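Local coordinates for site-specific recombinase, resolvase family protein (Streptococcus pneumoniae, PDB 3GUV), which probably cuts and rejoins DNA at specific sites as a recombinase of the resolvase family, at residues Y8-V13 / Y46-K51. Numbering follows the deposited sequence.
Sequences YLYTRV and YEDAGK
Tyr46 N bonds to Leu9 O at 2.9 Å, and the ladder of backbone hydrogen bonds continues through Thr11, whose N and O bind Tyr46 O and Asp48 N, to Val13 N on Asp48 O. These join the parallel strands 6-12 and 41-48, the latter at the edge of the chain's sheet. Among the aromatic contacts, Tyr46 turns an edge to the face of Tyr8: CE2 of Tyr46 sits over the ring centre, 3.8 Å from Tyr8 CG, with the planes at 75°. Two tyrosines suit this place because their rings fill the layer under helix 60-70 while their hydroxyls reach Asp68 (from Tyr46) and Asp74 (from Tyr8). Polar side chains take over further along that face. With CG anti to the backbone N (chi1 179°), Tyr10 leans toward strand 41-48, bringing OH to Asp48 OD2 at the ring edge; the modelled 2.3 Å is doubtful. The long Arg12 chain, bent at chi3, lets NH2 donate to Tyr10 OH (3.1 Å) and to Gly58 O. Gln61 N and Phe62 N, in the first turn of helix 60-70, bond to Asp48 OD1 and OD2. On the opposite face, buried Thr11 offers a short hydroxyl, OG1, to the anti lone pair of Glu47 OE2 (2.7 Å), which also salt-bridges Lys28. As in serine recombinases, Arg12 probably belongs to the active-site region; Tyr10 OH, Phe62 N and a long salt bridge from Arg12 NH2 converge on Asp48 OD2, fixing Arg12 and Asp48 relative to each other.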
loop_
_atom_site.group_PDB
_atom_site.type_symbol
_atom_site.label_atom_id
_atom_site.label_comp_id
_atom_site.label_asym_id
_atom_site.label_seq_id
_atom_site.Cartn_x
_atom_site.Cartn_y
_atom_site.Cartn_z
ATOM N N TYR A 8 6.738 7.003 -21.987
ATOM C CA TYR A 8 7.408 8.132 -21.334
ATOM C C TYR A 8 8.264 7.575 -20.211
ATOM O O TYR A 8 7.856 6.581 -19.564
ATOM C CB TYR A 8 6.377 9.070 -20.685
ATOM C CG TYR A 8 5.534 9.958 -21.597
ATOM C CD1 TYR A 8 6.021 10.441 -22.827
ATOM C CD2 TYR A 8 4.285 10.393 -21.179
ATOM C CE1 TYR A 8 5.252 11.263 -23.611
ATOM C CE2 TYR A 8 3.505 11.229 -21.946
ATOM C CZ TYR A 8 3.991 11.669 -23.170
ATOM O OH TYR A 8 3.213 12.503 -23.940
ATOM N N LEU A 9 9.416 8.195 -19.955
ATOM C CA LEU A 9 10.225 7.926 -18.759
ATOM C C LEU A 9 9.949 9.004 -17.729
ATOM O O LEU A 9 9.910 10.162 -18.091
ATOM C CB LEU A 9 11.713 7.947 -19.097
ATOM C CG LEU A 9 12.373 6.605 -19.328
ATOM C CD1 LEU A 9 11.581 5.747 -20.260
ATOM C CD2 LEU A 9 13.862 6.808 -19.740
ATOM N N TYR A 10 9.759 8.640 -16.462
ATOM C CA TYR A 10 9.629 9.632 -15.380
ATOM C C TYR A 10 10.615 9.352 -14.267
ATOM O O TYR A 10 10.660 8.245 -13.750
ATOM C CB TYR A 10 8.234 9.632 -14.764
ATOM C CG TYR A 10 8.166 10.651 -13.656
ATOM C CD1 TYR A 10 8.144 12.018 -13.948
ATOM C CD2 TYR A 10 8.197 10.256 -12.291
ATOM C CE1 TYR A 10 8.107 12.966 -12.931
ATOM C CE2 TYR A 10 8.191 11.195 -11.271
ATOM C CZ TYR A 10 8.138 12.533 -11.581
ATOM O OH TYR A 10 8.148 13.469 -10.583
ATOM N N THR A 11 11.392 10.353 -13.882
ATOM C CA THR A 11 12.349 10.199 -12.787
ATOM C C THR A 11 12.234 11.391 -11.832
ATOM O O THR A 11 11.778 12.454 -12.217
ATOM C CB THR A 11 13.831 10.060 -13.300
ATOM O OG1 THR A 11 14.192 11.199 -14.086
ATOM C CG2 THR A 11 14.036 8.791 -14.131
ATOM N N ARG A 12 12.683 11.202 -10.594
ATOM C CA ARG A 12 12.669 12.280 -9.565
ATOM C C ARG A 12 13.589 11.941 -8.396
ATOM O O ARG A 12 14.065 10.825 -8.286
ATOM C CB ARG A 12 11.242 12.551 -9.046
ATOM C CG ARG A 12 10.597 11.274 -8.398
ATOM C CD ARG A 12 9.282 11.534 -7.700
ATOM N NE ARG A 12 9.476 12.469 -6.603
ATOM C CZ ARG A 12 9.077 13.741 -6.570
ATOM N NH1 ARG A 12 9.348 14.483 -5.491
ATOM N NH2 ARG A 12 8.421 14.302 -7.588
ATOM N N VAL A 13 13.852 12.914 -7.545
ATOM C CA VAL A 13 14.434 12.699 -6.217
ATOM C C VAL A 13 13.293 12.978 -5.229
ATOM O O VAL A 13 12.318 13.622 -5.591
ATOM C CB VAL A 13 15.588 13.658 -5.911
ATOM C CG1 VAL A 13 16.697 13.525 -6.983
ATOM C CG2 VAL A 13 15.088 15.094 -5.853
ATOM N N TYR A 46 10.607 12.969 -18.536
ATOM C CA TYR A 46 10.235 14.002 -17.584
ATOM C C TYR A 46 10.953 13.743 -16.235
ATOM O O TYR A 46 11.108 12.613 -15.818
ATOM C CB TYR A 46 8.737 13.983 -17.349
ATOM C CG TYR A 46 7.864 14.236 -18.562
ATOM C CD1 TYR A 46 7.326 15.486 -18.814
ATOM C CD2 TYR A 46 7.536 13.194 -19.417
ATOM C CE1 TYR A 46 6.484 15.695 -19.946
ATOM C CE2 TYR A 46 6.744 13.382 -20.529
ATOM C CZ TYR A 46 6.202 14.628 -20.783
ATOM O OH TYR A 46 5.391 14.768 -21.860
ATOM N N GLU A 47 11.406 14.801 -15.589
ATOM C CA GLU A 47 12.284 14.686 -14.423
ATOM C C GLU A 47 12.048 15.820 -13.439
ATOM O O GLU A 47 12.153 16.974 -13.808
ATOM C CB GLU A 47 13.748 14.713 -14.854
ATOM C CG GLU A 47 14.703 14.342 -13.746
ATOM C CD GLU A 47 16.104 13.980 -14.238
ATOM O OE1 GLU A 47 16.905 14.925 -14.431
ATOM O OE2 GLU A 47 16.422 12.763 -14.399
ATOM N N ASP A 48 11.707 15.473 -12.191
ATOM C CA ASP A 48 11.695 16.444 -11.081
ATOM C C ASP A 48 13.005 16.252 -10.270
ATOM O O ASP A 48 13.050 15.433 -9.344
ATOM C CB ASP A 48 10.475 16.184 -10.213
ATOM C CG ASP A 48 9.178 16.594 -10.891
ATOM O OD1 ASP A 48 9.083 17.791 -11.228
ATOM O OD2 ASP A 48 8.268 15.737 -11.070
ATOM N N ALA A 49 14.073 16.942 -10.649
ATOM C CA ALA A 49 15.435 16.509 -10.239
ATOM C C ALA A 49 15.910 17.135 -8.945
ATOM O O ALA A 49 16.973 16.765 -8.435
ATOM C CB ALA A 49 16.469 16.718 -11.353
ATOM N N GLY A 50 15.114 18.050 -8.387
ATOM C CA GLY A 50 15.383 18.589 -7.061
ATOM C C GLY A 50 16.469 19.618 -7.181
ATOM O O GLY A 50 17.354 19.675 -6.321
ATOM N N LYS A 51 16.381 20.433 -8.247
ATOM C CA LYS A 51 17.375 21.468 -8.572
ATOM C C LYS A 51 17.039 22.854 -8.002
ATOM O O LYS A 51 17.868 23.769 -8.048
ATOM C CB LYS A 51 17.538 21.579 -10.084
ATOM C CG LYS A 51 17.847 20.272 -10.745
ATOM C CD LYS A 51 18.563 20.452 -12.080
ATOM C CE LYS A 51 18.951 19.078 -12.633
ATOM N NZ LYS A 51 18.420 18.874 -13.995
HETATM O O HOH W 1 13.235 10.757 -17.013
#